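Local structure of cellulase (Soil metagenome, 5I2U) at residues V55-R69 with E275-K289. The protein is a halotolerant family 5 cellulase with a TIM-barrel fold that probably hydrolyses the beta-1,4-glucosidic bonds of cellulose. Sequence-based numbering, arbitrary orientation.
Sequences VLRGASLGWHNLWPR and ESRKISWVAWSVSDK. With GOL (glycerol), chain C; GOL (glycerol), chain F.
A cis peptide joins Trp284 to Ser285 between two firm ladder bonds to Ser60: Ser60 N to Ala283 O before it, and Val286 N to Ser60 O at 3.0 Å after it. Ala283 uses both backbone groups, its N giving to Gly58 O and its O taking from Ser60 N, both bonds nearly straight. A cis bond at the end of the eighth strand, next to a tryptophan, is familiar from the active-site cleft of family 5 enzymes. With CG anti to the backbone N (chi1 176°), the Trp284 indole is carried toward Gly62 and Trp63. Gly62 CA lies over its six-membered ring, 4.1 Å from the centroid, while Trp63 brings CD1 to the ring's edge, 3.5 Å from Trp284 CZ2, with the planes at 80°. A glycerol O1 takes a weak bond from Trp63 NE1 beside this pair. Farther out, Trp67 is sandwiched: Ser287 CB covers one face, 3.6 Å from the five-membered ring's centroid, and Leu66 CB the other. Arg69 NH2 meets Asp288 OD2 at 2.5 Å, in the guanidinium plane but on the carboxylate's anti side.

At the opposite end, Arg57 grips Glu275 side-on, NE to OE2 and NH2 to OE1, each on a syn lone pair. Trp281 NE1 also donates to Glu275 OE2, while Arg57 CB rides over the Trp281 six-membered ring, 15° off its normal. Strands 57-61 and 281-286 thus close the eight-stranded barrel, first against last, with strands 87-93 and 246-252 flanking them and helix 313-325 packed outside on Arg57, Trp281 and Ala283.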
loop_
_atom_site.group_PDB
_atom_site.type_symbol
_atom_site.label_atom_id
_atom_site.label_comp_id
_atom_site.label_asym_id
_atom_site.label_seq_id
_atom_site.Cartn_x
_atom_site.Cartn_y
_atom_site.Cartn_z
ATOM N N VAL A 55 -8.210 10.281 4.966
ATOM C CA VAL A 55 -6.778 10.140 4.783
ATOM C C VAL A 55 -6.360 8.943 5.648
ATOM O O VAL A 55 -6.464 8.994 6.878
ATOM C CB VAL A 55 -6.036 11.417 5.210
ATOM C CG1 VAL A 55 -4.548 11.279 4.949
ATOM C CG2 VAL A 55 -6.602 12.620 4.471
ATOM N N LEU A 56 -5.915 7.873 4.995
ATOM C CA LEU A 56 -5.384 6.724 5.697
ATOM C C LEU A 56 -3.867 6.866 5.856
ATOM O O LEU A 56 -3.164 7.295 4.927
ATOM C CB LEU A 56 -5.721 5.441 4.956
ATOM C CG LEU A 56 -7.220 5.164 4.782
ATOM C CD1 LEU A 56 -7.416 3.972 3.872
ATOM C CD2 LEU A 56 -7.925 4.942 6.114
ATOM N N ARG A 57 -3.386 6.546 7.053
ATOM C CA ARG A 57 -1.956 6.525 7.363
ATOM C C ARG A 57 -1.633 5.220 8.054
ATOM O O ARG A 57 -2.293 4.848 9.018
ATOM C CB ARG A 57 -1.596 7.674 8.292
ATOM C CG ARG A 57 -1.814 9.054 7.689
ATOM C CD ARG A 57 -2.733 9.822 8.596
ATOM N NE ARG A 57 -3.071 11.152 8.118
ATOM C CZ ARG A 57 -4.113 11.853 8.561
ATOM N NH1 ARG A 57 -4.912 11.365 9.515
ATOM N NH2 ARG A 57 -4.355 13.060 8.052
ATOM N N GLY A 58 -0.632 4.511 7.540
ATOM C CA GLY A 58 -0.211 3.253 8.145
ATOM C C GLY A 58 1.111 2.709 7.627
ATOM O O GLY A 58 1.964 3.463 7.157
ATOM N N ALA A 59 1.258 1.394 7.719
ATOM C CA ALA A 59 2.517 0.717 7.449
ATOM C C ALA A 59 2.302 -0.576 6.648
ATOM O O ALA A 59 1.308 -1.257 6.832
ATOM C CB ALA A 59 3.215 0.420 8.760
ATOM N N SER A 60 3.245 -0.870 5.751
ATOM C CA SER A 60 3.253 -2.094 4.964
ATOM C C SER A 60 4.173 -3.132 5.580
ATOM O O SER A 60 5.301 -2.823 5.965
ATOM C CB SER A 60 3.733 -1.813 3.552
ATOM O OG SER A 60 3.619 -2.965 2.728
ATOM N N LEU A 61 3.679 -4.369 5.675
ATOM C CA LEU A 61 4.553 -5.512 5.936
ATOM C C LEU A 61 5.411 -5.627 4.695
ATOM O O LEU A 61 5.030 -5.140 3.624
ATOM C CB LEU A 61 3.757 -6.795 6.160
ATOM C CG LEU A 61 2.732 -6.772 7.301
ATOM C CD1 LEU A 61 1.944 -8.067 7.372
ATOM C CD2 LEU A 61 3.402 -6.510 8.644
ATOM N N GLY A 62 6.599 -6.196 4.836
ATOM C CA GLY A 62 7.465 -6.395 3.683
ATOM C C GLY A 62 7.060 -7.660 2.935
ATOM O O GLY A 62 6.196 -8.417 3.385
ATOM N N TRP A 63 7.699 -7.881 1.793
ATOM C CA TRP A 63 7.587 -9.127 1.032
ATOM C C TRP A 63 7.302 -10.295 1.980
ATOM O O TRP A 63 8.133 -10.593 2.831
ATOM C CB TRP A 63 8.895 -9.446 0.303
ATOM C CG TRP A 63 9.390 -8.439 -0.649
ATOM C CD1 TRP A 63 10.041 -7.279 -0.353
ATOM C CD2 TRP A 63 9.346 -8.516 -2.074
ATOM N NE1 TRP A 63 10.363 -6.602 -1.502
ATOM C CE2 TRP A 63 9.951 -7.344 -2.575
ATOM C CE3 TRP A 63 8.825 -9.445 -2.977
ATOM C CZ2 TRP A 63 10.076 -7.087 -3.938
ATOM C CZ3 TRP A 63 8.926 -9.178 -4.337
ATOM C CH2 TRP A 63 9.553 -8.005 -4.804
ATOM N N HIS A 64 6.136 -10.927 1.871
ATOM C CA HIS A 64 5.794 -12.051 2.775
ATOM C C HIS A 64 6.831 -13.180 2.696
ATOM O O HIS A 64 7.117 -13.825 3.688
ATOM C CB HIS A 64 4.381 -12.620 2.492
ATOM C CG HIS A 64 4.365 -13.682 1.436
ATOM N ND1 HIS A 64 4.318 -13.389 0.095
ATOM C CD2 HIS A 64 4.436 -15.033 1.521
ATOM C CE1 HIS A 64 4.352 -14.506 -0.605
ATOM N NE2 HIS A 64 4.425 -15.519 0.237
ATOM N N ASN A 65 7.378 -13.411 1.505
ATOM C CA ASN A 65 8.380 -14.463 1.303
ATOM C C ASN A 65 9.767 -14.170 1.929
ATOM O O ASN A 65 10.603 -15.086 2.008
ATOM C CB ASN A 65 8.482 -14.903 -0.173
ATOM C CG ASN A 65 8.584 -13.740 -1.160
ATOM O OD1 ASN A 65 7.965 -12.704 -0.975
ATOM N ND2 ASN A 65 9.313 -13.951 -2.254
ATOM N N LEU A 66 9.979 -12.931 2.404
ATOM C CA LEU A 66 11.189 -12.538 3.111
ATOM C C LEU A 66 11.018 -12.386 4.614
ATOM O O LEU A 66 11.896 -12.777 5.377
ATOM C CB LEU A 66 11.738 -11.250 2.531
ATOM C CG LEU A 66 12.114 -11.305 1.061
ATOM C CD1 LEU A 66 12.881 -10.058 0.679
ATOM C CD2 LEU A 66 12.936 -12.548 0.741
ATOM N N TRP A 67 9.904 -11.804 5.041
ATOM C CA TRP A 67 9.639 -11.570 6.460
ATOM C C TRP A 67 8.260 -12.100 6.835
ATOM O O TRP A 67 7.421 -11.346 7.335
ATOM C CB TRP A 67 9.788 -10.081 6.779
ATOM C CG TRP A 67 11.118 -9.587 6.337
ATOM C CD1 TRP A 67 12.324 -9.856 6.916
ATOM C CD2 TRP A 67 11.398 -8.813 5.177
ATOM N NE1 TRP A 67 13.327 -9.263 6.216
ATOM C CE2 TRP A 67 12.792 -8.602 5.146
ATOM C CE3 TRP A 67 10.610 -8.245 4.187
ATOM C CZ2 TRP A 67 13.416 -7.843 4.149
ATOM C CZ3 TRP A 67 11.229 -7.479 3.198
ATOM C CH2 TRP A 67 12.619 -7.306 3.179
ATOM N N PRO A 68 8.046 -13.420 6.636
ATOM C CA PRO A 68 6.757 -14.029 6.957
ATOM C C PRO A 68 6.377 -14.039 8.434
ATOM O O PRO A 68 5.189 -14.139 8.734
ATOM C CB PRO A 68 6.922 -15.465 6.482
ATOM C CG PRO A 68 8.385 -15.733 6.653
ATOM C CD PRO A 68 9.018 -14.438 6.191
ATOM N N ARG A 69 7.338 -13.934 9.346
ATOM C CA ARG A 69 7.039 -14.005 10.780
ATOM C C ARG A 69 6.105 -12.886 11.260
ATOM O O ARG A 69 5.312 -13.083 12.188
ATOM C CB ARG A 69 8.334 -14.105 11.621
ATOM C CG ARG A 69 9.113 -12.828 11.882
ATOM C CD ARG A 69 10.508 -13.146 12.435
ATOM N NE ARG A 69 11.244 -11.938 12.841
ATOM C CZ ARG A 69 11.212 -11.370 14.052
ATOM N NH1 ARG A 69 10.468 -11.869 15.042
ATOM N NH2 ARG A 69 11.942 -10.280 14.284
ATOM N N GLU A 275 -0.178 15.590 3.527
ATOM C CA GLU A 275 -1.226 15.967 4.463
ATOM C C GLU A 275 -2.026 17.179 3.957
ATOM O O GLU A 275 -3.243 17.199 4.104
ATOM C CB GLU A 275 -0.656 16.223 5.851
ATOM C CG GLU A 275 -0.104 14.972 6.536
ATOM C CD GLU A 275 -1.162 13.955 6.923
ATOM O OE1 GLU A 275 -2.274 14.353 7.314
ATOM O OE2 GLU A 275 -0.885 12.741 6.832
ATOM N N SER A 276 -1.354 18.147 3.327
ATOM C CA SER A 276 -2.037 19.303 2.746
ATOM C C SER A 276 -2.858 18.913 1.513
ATOM O O SER A 276 -3.902 19.500 1.271
ATOM C CB SER A 276 -1.057 20.443 2.427
ATOM O OG SER A 276 -0.316 20.191 1.252
ATOM N N ARG A 277 -2.394 17.907 0.760
ATOM C CA ARG A 277 -3.161 17.329 -0.361
ATOM C C ARG A 277 -4.176 16.256 0.051
ATOM O O ARG A 277 -4.865 15.737 -0.812
ATOM C CB ARG A 277 -2.227 16.703 -1.415
ATOM C CG ARG A 277 -1.142 17.608 -1.961
ATOM C CD ARG A 277 -1.693 18.737 -2.797
ATOM N NE ARG A 277 -0.609 19.545 -3.350
ATOM C CZ ARG A 277 0.105 20.453 -2.679
ATOM N NH1 ARG A 277 -0.133 20.731 -1.394
ATOM N NH2 ARG A 277 1.076 21.107 -3.314
ATOM N N LYS A 278 -4.283 15.914 1.333
ATOM C CA LYS A 278 -5.140 14.796 1.789
ATOM C C LYS A 278 -4.889 13.481 1.022
ATOM O O LYS A 278 -5.827 12.766 0.677
ATOM C CB LYS A 278 -6.630 15.184 1.730
ATOM C CG LYS A 278 -7.030 16.313 2.676
ATOM C CD LYS A 278 -8.509 16.262 3.046
ATOM C CE LYS A 278 -8.892 17.367 4.025
ATOM N NZ LYS A 278 -8.778 18.718 3.403
ATOM N N ILE A 279 -3.615 13.191 0.758
ATOM C CA ILE A 279 -3.166 11.961 0.096
ATOM C C ILE A 279 -2.900 10.922 1.180
ATOM O O ILE A 279 -2.194 11.213 2.160
ATOM C CB ILE A 279 -1.859 12.188 -0.699
ATOM C CG1 ILE A 279 -2.119 13.074 -1.915
ATOM C CG2 ILE A 279 -1.229 10.862 -1.123
ATOM C CD1 ILE A 279 -0.863 13.653 -2.537
ATOM N N SER A 280 -3.474 9.728 1.024
ATOM C CA SER A 280 -3.237 8.643 1.978
ATOM C C SER A 280 -1.849 8.048 1.766
ATOM O O SER A 280 -1.336 8.075 0.650
ATOM C CB SER A 280 -4.304 7.560 1.853
ATOM O OG SER A 280 -5.531 8.013 2.380
ATOM N N TRP A 281 -1.228 7.545 2.838
ATOM C CA TRP A 281 0.142 6.997 2.744
ATOM C C TRP A 281 0.440 5.787 3.629
ATOM O O TRP A 281 -0.106 5.643 4.710
ATOM C CB TRP A 281 1.209 8.087 2.931
ATOM C CG TRP A 281 1.090 8.934 4.140
ATOM C CD1 TRP A 281 0.418 10.117 4.243
ATOM C CD2 TRP A 281 1.681 8.696 5.425
ATOM N NE1 TRP A 281 0.532 10.626 5.518
ATOM C CE2 TRP A 281 1.301 9.777 6.269
ATOM C CE3 TRP A 281 2.485 7.668 5.954
ATOM C CZ2 TRP A 281 1.712 9.870 7.608
ATOM C CZ3 TRP A 281 2.897 7.753 7.297
ATOM C CH2 TRP A 281 2.506 8.850 8.105
ATOM N N VAL A 282 1.313 4.927 3.128
ATOM C CA VAL A 282 1.708 3.692 3.796
ATOM C C VAL A 282 3.233 3.602 3.787
ATOM O O VAL A 282 3.867 3.577 2.716
ATOM C CB VAL A 282 1.094 2.462 3.105
ATOM C CG1 VAL A 282 1.202 1.227 3.989
ATOM C CG2 VAL A 282 -0.375 2.717 2.747
ATOM N N ALA A 283 3.822 3.544 4.982
ATOM C CA ALA A 283 5.289 3.495 5.119
ATOM C C ALA A 283 5.823 2.053 5.035
ATOM O O ALA A 283 5.207 1.134 5.592
ATOM C CB ALA A 283 5.711 4.152 6.415
ATOM N N TRP A 284 6.973 1.886 4.373
ATOM C CA TRP A 284 7.657 0.578 4.141
ATOM C C TRP A 284 9.016 0.508 4.870
ATOM O O TRP A 284 9.785 1.466 4.771
ATOM C CB TRP A 284 7.901 0.448 2.644
ATOM C CG TRP A 284 8.674 -0.754 2.157
ATOM C CD1 TRP A 284 10.037 -0.893 2.093
ATOM C CD2 TRP A 284 8.124 -1.968 1.647
ATOM N NE1 TRP A 284 10.364 -2.125 1.595
ATOM C CE2 TRP A 284 9.212 -2.806 1.304
ATOM C CE3 TRP A 284 6.817 -2.447 1.472
ATOM C CZ2 TRP A 284 9.032 -4.091 0.766
ATOM C CZ3 TRP A 284 6.639 -3.714 0.930
ATOM C CH2 TRP A 284 7.744 -4.520 0.574
ATOM N N SER A 285 9.385 -0.570 5.577
ATOM C CA SER A 285 8.621 -1.806 5.781
ATOM C C SER A 285 8.776 -2.304 7.203
ATOM O O SER A 285 9.842 -2.127 7.845
ATOM C CB SER A 285 9.083 -2.932 4.837
ATOM O OG SER A 285 10.469 -3.203 4.933
ATOM N N VAL A 286 7.730 -2.997 7.654
ATOM C CA VAL A 286 7.726 -3.670 8.958
ATOM C C VAL A 286 8.453 -4.988 8.743
ATOM O O VAL A 286 7.852 -6.007 8.397
ATOM C CB VAL A 286 6.307 -3.920 9.492
ATOM C CG1 VAL A 286 6.364 -4.597 10.843
ATOM C CG2 VAL A 286 5.521 -2.615 9.579
ATOM N N SER A 287 9.758 -4.926 8.927
ATOM C CA SER A 287 10.679 -6.015 8.626
ATOM C C SER A 287 11.982 -5.756 9.410
ATOM O O SER A 287 12.151 -4.673 9.976
ATOM C CB SER A 287 10.950 -6.070 7.110
ATOM O OG SER A 287 11.473 -4.837 6.588
ATOM N N ASP A 288 12.894 -6.729 9.414
ATOM C CA ASP A 288 14.095 -6.696 10.262
ATOM C C ASP A 288 15.418 -7.032 9.560
ATOM O O ASP A 288 16.365 -7.495 10.169
ATOM C CB ASP A 288 13.895 -7.577 11.508
ATOM C CG ASP A 288 13.459 -9.000 11.185
ATOM O OD1 ASP A 288 13.306 -9.351 10.001
ATOM O OD2 ASP A 288 13.216 -9.776 12.146
ATOM N N LYS A 289 15.486 -6.767 8.266
ATOM C CA LYS A 289 16.726 -6.911 7.523
ATOM C C LYS A 289 17.674 -5.796 7.985
ATOM O O LYS A 289 17.214 -4.783 8.504
ATOM C CB LYS A 289 16.408 -6.819 6.033
ATOM C CG LYS A 289 17.577 -6.941 5.063
ATOM C CD LYS A 289 17.012 -7.100 3.656
ATOM C CE LYS A 289 18.058 -6.956 2.561
ATOM N NZ LYS A 289 17.428 -7.049 1.213
HETATM C C1 GOL C . 13.444 -4.188 0.087
HETATM O O1 GOL C . 12.224 -4.923 -0.075
HETATM C C2 GOL C . 14.670 -5.075 -0.116
HETATM O O2 GOL C . 15.099 -5.528 1.178
HETATM C C3 GOL C . 14.378 -6.260 -1.051
HETATM O O3 GOL C . 15.588 -6.948 -1.432
HETATM C C1 GOL F . 13.462 -12.678 9.170
HETATM O O1 GOL F . 12.624 -11.948 10.086
HETATM C C2 GOL F . 14.909 -12.242 9.397
HETATM O O2 GOL F . 15.669 -12.475 8.200
HETATM C C3 GOL F . 15.505 -12.936 10.633
HETATM O O3 GOL F . 15.472 -14.378 10.554
#